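PDB 6GDX: periplasmic divalent cation tolerance protein from Synechococcus elongatus, which is a trimeric PII-like protein that may have a small-molecule carrying or signalling role; copper binding is possible but a part in metal tolerance is not supported. Local coordinates for residues A31-L36 / A123-L128. Numbering follows the deposited sequence. Where two conformers were deposited one is given.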
ATOM      1  N   ALA B  31      -0.774 -14.782 -10.007  1.00 12.87           N
ATOM      2  CA  ALA B  31      -0.220 -13.893 -11.015  1.00 12.84           C
ATOM      3  C   ALA B  31      -1.275 -13.066 -11.722  1.00 11.73           C
ATOM      4  O   ALA B  31      -0.886 -12.170 -12.487  1.00 12.60           O
ATOM      5  CB  ALA B  31       0.587 -14.679 -12.019  1.00 15.58           C
ATOM      6  N   ASP B  32      -2.556 -13.327 -11.510  1.00 11.62           N
ATOM      7  CA  ASP B  32      -3.619 -12.698 -12.276  1.00 12.50           C
ATOM      8  C   ASP B  32      -4.456 -11.688 -11.480  1.00 11.55           C
ATOM      9  O   ASP B  32      -5.441 -11.183 -11.996  1.00 14.20           O
ATOM     10  CB  ASP B  32      -4.552 -13.770 -12.859  1.00 15.90           C
ATOM     11  N   LEU B  33      -4.071 -11.397 -10.244  1.00  9.99           N
ATOM     12  CA  LEU B  33      -4.738 -10.338  -9.444  1.00  9.64           C
ATOM     13  C   LEU B  33      -3.971  -9.037  -9.605  1.00  9.19           C
ATOM     14  O   LEU B  33      -2.749  -9.037  -9.818  1.00  9.76           O
ATOM     15  CB  LEU B  33      -4.803 -10.766  -7.994  1.00 10.64           C
ATOM     16  CG  LEU B  33      -5.516 -12.086  -7.720  1.00 11.95           C
ATOM     17  CD1 LEU B  33      -5.553 -12.336  -6.221  1.00 12.71           C
ATOM     18  CD2 LEU B  33      -6.910 -12.171  -8.334  1.00 13.27           C
ATOM     19  N   ARG B  34      -4.679  -7.928  -9.461  1.00  9.08           N
ATOM     20  CA  ARG B  34      -4.095  -6.608  -9.642  1.00  8.90           C
ATOM     21  C   ARG B  34      -4.692  -5.643  -8.645  1.00  8.49           C
ATOM     22  O   ARG B  34      -5.887  -5.727  -8.317  1.00  9.47           O
ATOM     23  CB  ARG B  34      -4.348  -6.060 -11.040  1.00  9.57           C
ATOM     24  CG  ARG B  34      -3.747  -6.853 -12.174  1.00 10.20           C
ATOM     25  CD  ARG B  34      -2.235  -6.703 -12.204  1.00 10.29           C
ATOM     26  NE  ARG B  34      -1.622  -7.341 -13.364  1.00 10.99           N
ATOM     27  CZ  ARG B  34      -1.338  -8.634 -13.448  1.00 11.34           C
ATOM     28  NH1 ARG B  34      -1.669  -9.481 -12.484  1.00 11.87           N
ATOM     29  NH2 ARG B  34      -0.725  -9.088 -14.548  1.00 13.56           N
ATOM     30  N   LEU B  35      -3.858  -4.706  -8.191  1.00  8.33           N
ATOM     31  CA  LEU B  35      -4.308  -3.553  -7.379  1.00  8.55           C
ATOM     32  C   LEU B  35      -4.018  -2.305  -8.175  1.00  8.66           C
ATOM     33  O   LEU B  35      -2.845  -1.991  -8.431  1.00 11.14           O
ATOM     34  CB  LEU B  35      -3.551  -3.476  -6.073  1.00 10.12           C
ATOM     35  CG  LEU B  35      -3.650  -4.638  -5.123  1.00 12.82           C
ATOM     36  CD1 LEU B  35      -2.705  -4.469  -3.934  1.00 14.32           C
ATOM     37  CD2 LEU B  35      -5.075  -4.837  -4.655  1.00 15.39           C
ATOM     38  N   LEU B  36      -5.035  -1.561  -8.556  1.00  8.02           N
ATOM     39  CA  LEU B  36      -4.846  -0.289  -9.238  1.00  8.17           C
ATOM     40  C   LEU B  36      -4.992   0.812  -8.209  1.00  8.17           C
ATOM     41  O   LEU B  36      -6.028   0.914  -7.527  1.00  8.95           O
ATOM     42  CB  LEU B  36      -5.802  -0.149 -10.408  1.00  9.30           C
ATOM     43  CG  LEU B  36      -5.638   1.131 -11.219  1.00 10.33           C
ATOM     44  CD1 LEU B  36      -6.076   0.904 -12.665  1.00 11.60           C
ATOM     45  CD2 LEU B  36      -6.378   2.330 -10.659  1.00 11.76           C
ATOM     46  N   ALA B 123      -9.530 -18.981  -1.047  1.00 13.86           N
ATOM     47  CA  ALA B 123     -10.857 -18.418  -0.835  1.00 13.94           C
ATOM     48  C   ALA B 123     -10.984 -16.982  -1.311  1.00 12.84           C
ATOM     49  O   ALA B 123     -11.978 -16.618  -1.941  1.00 13.31           O
ATOM     50  CB  ALA B 123     -11.265 -18.520   0.630  1.00 14.79           C
ATOM     51  N   TYR B 124      -9.982 -16.152  -1.004  1.00 11.67           N
ATOM     52  CA  TYR B 124     -10.039 -14.743  -1.386  1.00 11.53           C
ATOM     53  C   TYR B 124      -9.931 -14.598  -2.903  1.00 11.11           C
ATOM     54  O   TYR B 124     -10.676 -13.838  -3.536  1.00 11.54           O
ATOM     55  CB  TYR B 124      -8.979 -13.912  -0.670  1.00 11.42           C
ATOM     56  CG  TYR B 124      -9.089 -12.470  -1.043  1.00 10.96           C
ATOM     57  CD1 TYR B 124      -9.996 -11.629  -0.450  1.00 11.71           C
ATOM     58  CD2 TYR B 124      -8.250 -11.925  -2.025  1.00 12.27           C
ATOM     59  CE1 TYR B 124     -10.057 -10.285  -0.839  1.00 12.19           C
ATOM     60  CE2 TYR B 124      -8.340 -10.617  -2.432  1.00 13.31           C
ATOM     61  CZ  TYR B 124      -9.225  -9.802  -1.817  1.00 12.10           C
ATOM     62  OH  TYR B 124      -9.302  -8.489  -2.274  1.00 13.96           O
ATOM     63  N   ARG B 125      -8.967 -15.303  -3.501  1.00 11.33           N
ATOM     64  CA  ARG B 125      -8.829 -15.220  -4.949  0.50 11.88           C
ATOM     65  C   ARG B 125     -10.111 -15.677  -5.639  1.00 12.15           C
ATOM     66  O   ARG B 125     -10.556 -15.040  -6.590  1.00 12.50           O
ATOM     67  CB  ARG B 125      -7.635 -16.011  -5.470  0.50 11.79           C
ATOM     68  CG  ARG B 125      -7.613 -16.117  -6.990  0.50 11.68           C
ATOM     69  CD  ARG B 125      -6.286 -16.608  -7.510  0.50 12.63           C
ATOM     70  NE  ARG B 125      -6.320 -16.754  -8.962  0.50 13.83           N
ATOM     71  CZ  ARG B 125      -6.780 -17.823  -9.593  0.50 14.07           C
ATOM     72  NH1 ARG B 125      -6.750 -17.833 -10.905  0.50 13.05           N
ATOM     73  NH2 ARG B 125      -7.273 -18.853  -8.921  0.50 15.21           N
ATOM     74  N   ASP B 126     -10.704 -16.778  -5.166  1.00 12.35           N
ATOM     75  CA  ASP B 126     -11.943 -17.245  -5.759  1.00 13.95           C
ATOM     76  C   ASP B 126     -13.086 -16.243  -5.593  1.00 13.53           C
ATOM     77  O   ASP B 126     -13.856 -16.048  -6.529  1.00 14.04           O
ATOM     78  CB  ASP B 126     -12.352 -18.582  -5.144  1.00 15.55           C
ATOM     79  CG  ASP B 126     -11.458 -19.741  -5.574  1.00 18.85           C
ATOM     80  OD1 ASP B 126     -10.614 -19.591  -6.490  1.00 18.97           O
ATOM     81  OD2 ASP B 126     -11.614 -20.836  -4.986  1.00 22.83           O
ATOM     82  N   TRP B 127     -13.180 -15.591  -4.429  1.00 13.13           N
ATOM     83  CA  TRP B 127     -14.186 -14.549  -4.220  1.00 12.91           C
ATOM     84  C   TRP B 127     -13.992 -13.406  -5.214  1.00 12.61           C
ATOM     85  O   TRP B 127     -14.922 -12.917  -5.860  1.00 13.56           O
ATOM     86  CB  TRP B 127     -14.169 -14.031  -2.771  1.00 12.85           C
ATOM     87  CG  TRP B 127     -14.932 -12.758  -2.682  1.00 13.08           C
ATOM     88  CD1 TRP B 127     -16.285 -12.590  -2.657  1.00 14.80           C
ATOM     89  CD2 TRP B 127     -14.389 -11.443  -2.763  1.00 12.63           C
ATOM     90  NE1 TRP B 127     -16.596 -11.248  -2.684  1.00 15.41           N
ATOM     91  CE2 TRP B 127     -15.443 -10.526  -2.764  1.00 14.05           C
ATOM     92  CE3 TRP B 127     -13.089 -10.958  -2.824  1.00 12.46           C
ATOM     93  CZ2 TRP B 127     -15.222  -9.143  -2.845  1.00 14.65           C
ATOM     94  CZ3 TRP B 127     -12.874  -9.605  -2.931  1.00 13.30           C
ATOM     95  CH2 TRP B 127     -13.928  -8.722  -2.933  1.00 14.87           C
ATOM     96  N   LEU B 128     -12.749 -12.961  -5.345  1.00 11.93           N
ATOM     97  CA  LEU B 128     -12.448 -11.813  -6.183  1.00 12.02           C
ATOM     98  C   LEU B 128     -12.817 -12.128  -7.630  1.00 12.69           C
ATOM     99  O   LEU B 128     -13.557 -11.360  -8.281  1.00 13.99           O
ATOM    100  CB  LEU B 128     -10.969 -11.422  -6.010  1.00 11.58           C
ATOM    101  CG  LEU B 128     -10.553 -10.097  -6.606  1.00 13.52           C
ATOM    102  CD1 LEU B 128      -9.247  -9.644  -5.978  1.00 13.50           C
ATOM    103  CD2 LEU B 128     -10.404 -10.192  -8.106  1.00 16.02           C
TER
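Where L33 reaches across to R125 and L128, the flat group beside it is the guanidinium of its neighbour R34, which is turned edge-on to the chain before the strand, with A31 C in its plane. This is the start of strand 33-40, an inner strand of the ferredoxin-like sheet of the PII superfamily, and the C-terminal helix 122-131 packs beside it. Both bonds of the guanidinium edge come from NH1: it donates to A31 O at 2.8 Å and to L33 O at 2.9 Å. Each oxygen lies nearly in the guanidinium plane, whereas NH1 stands above both carbonyl planes, 57° out of that of L33. One nitrogen thus links the loop carrying A31 to L33, the first residue of the strand, and restrains the rotation of the guanidinium.

No hydrogen bond joins the two segments; the contact is apolar and small, burying 195 Å². L33 points at the helix, its CG beside the backbone N (chi1 -58°), and L128 comes from the helix with CG anti to its own N (chi1 -169°); the two leucine side chains lie alongside each other, running opposite ways. In the conformer given, R125 CG lies 4.2 Å from L33 CD2, a contact left doubtful by a second conformer. Y124 and L33 also pack on L113 of the second subunit, and W127 NE1 hydrogen-bonds to R72 O of that subunit, so the helix belongs to the trimer interface as well. L33 CD2 sits against the fork of L128, 4.0 Å from CD2 and 4.2 Å from CD1 of that leucine.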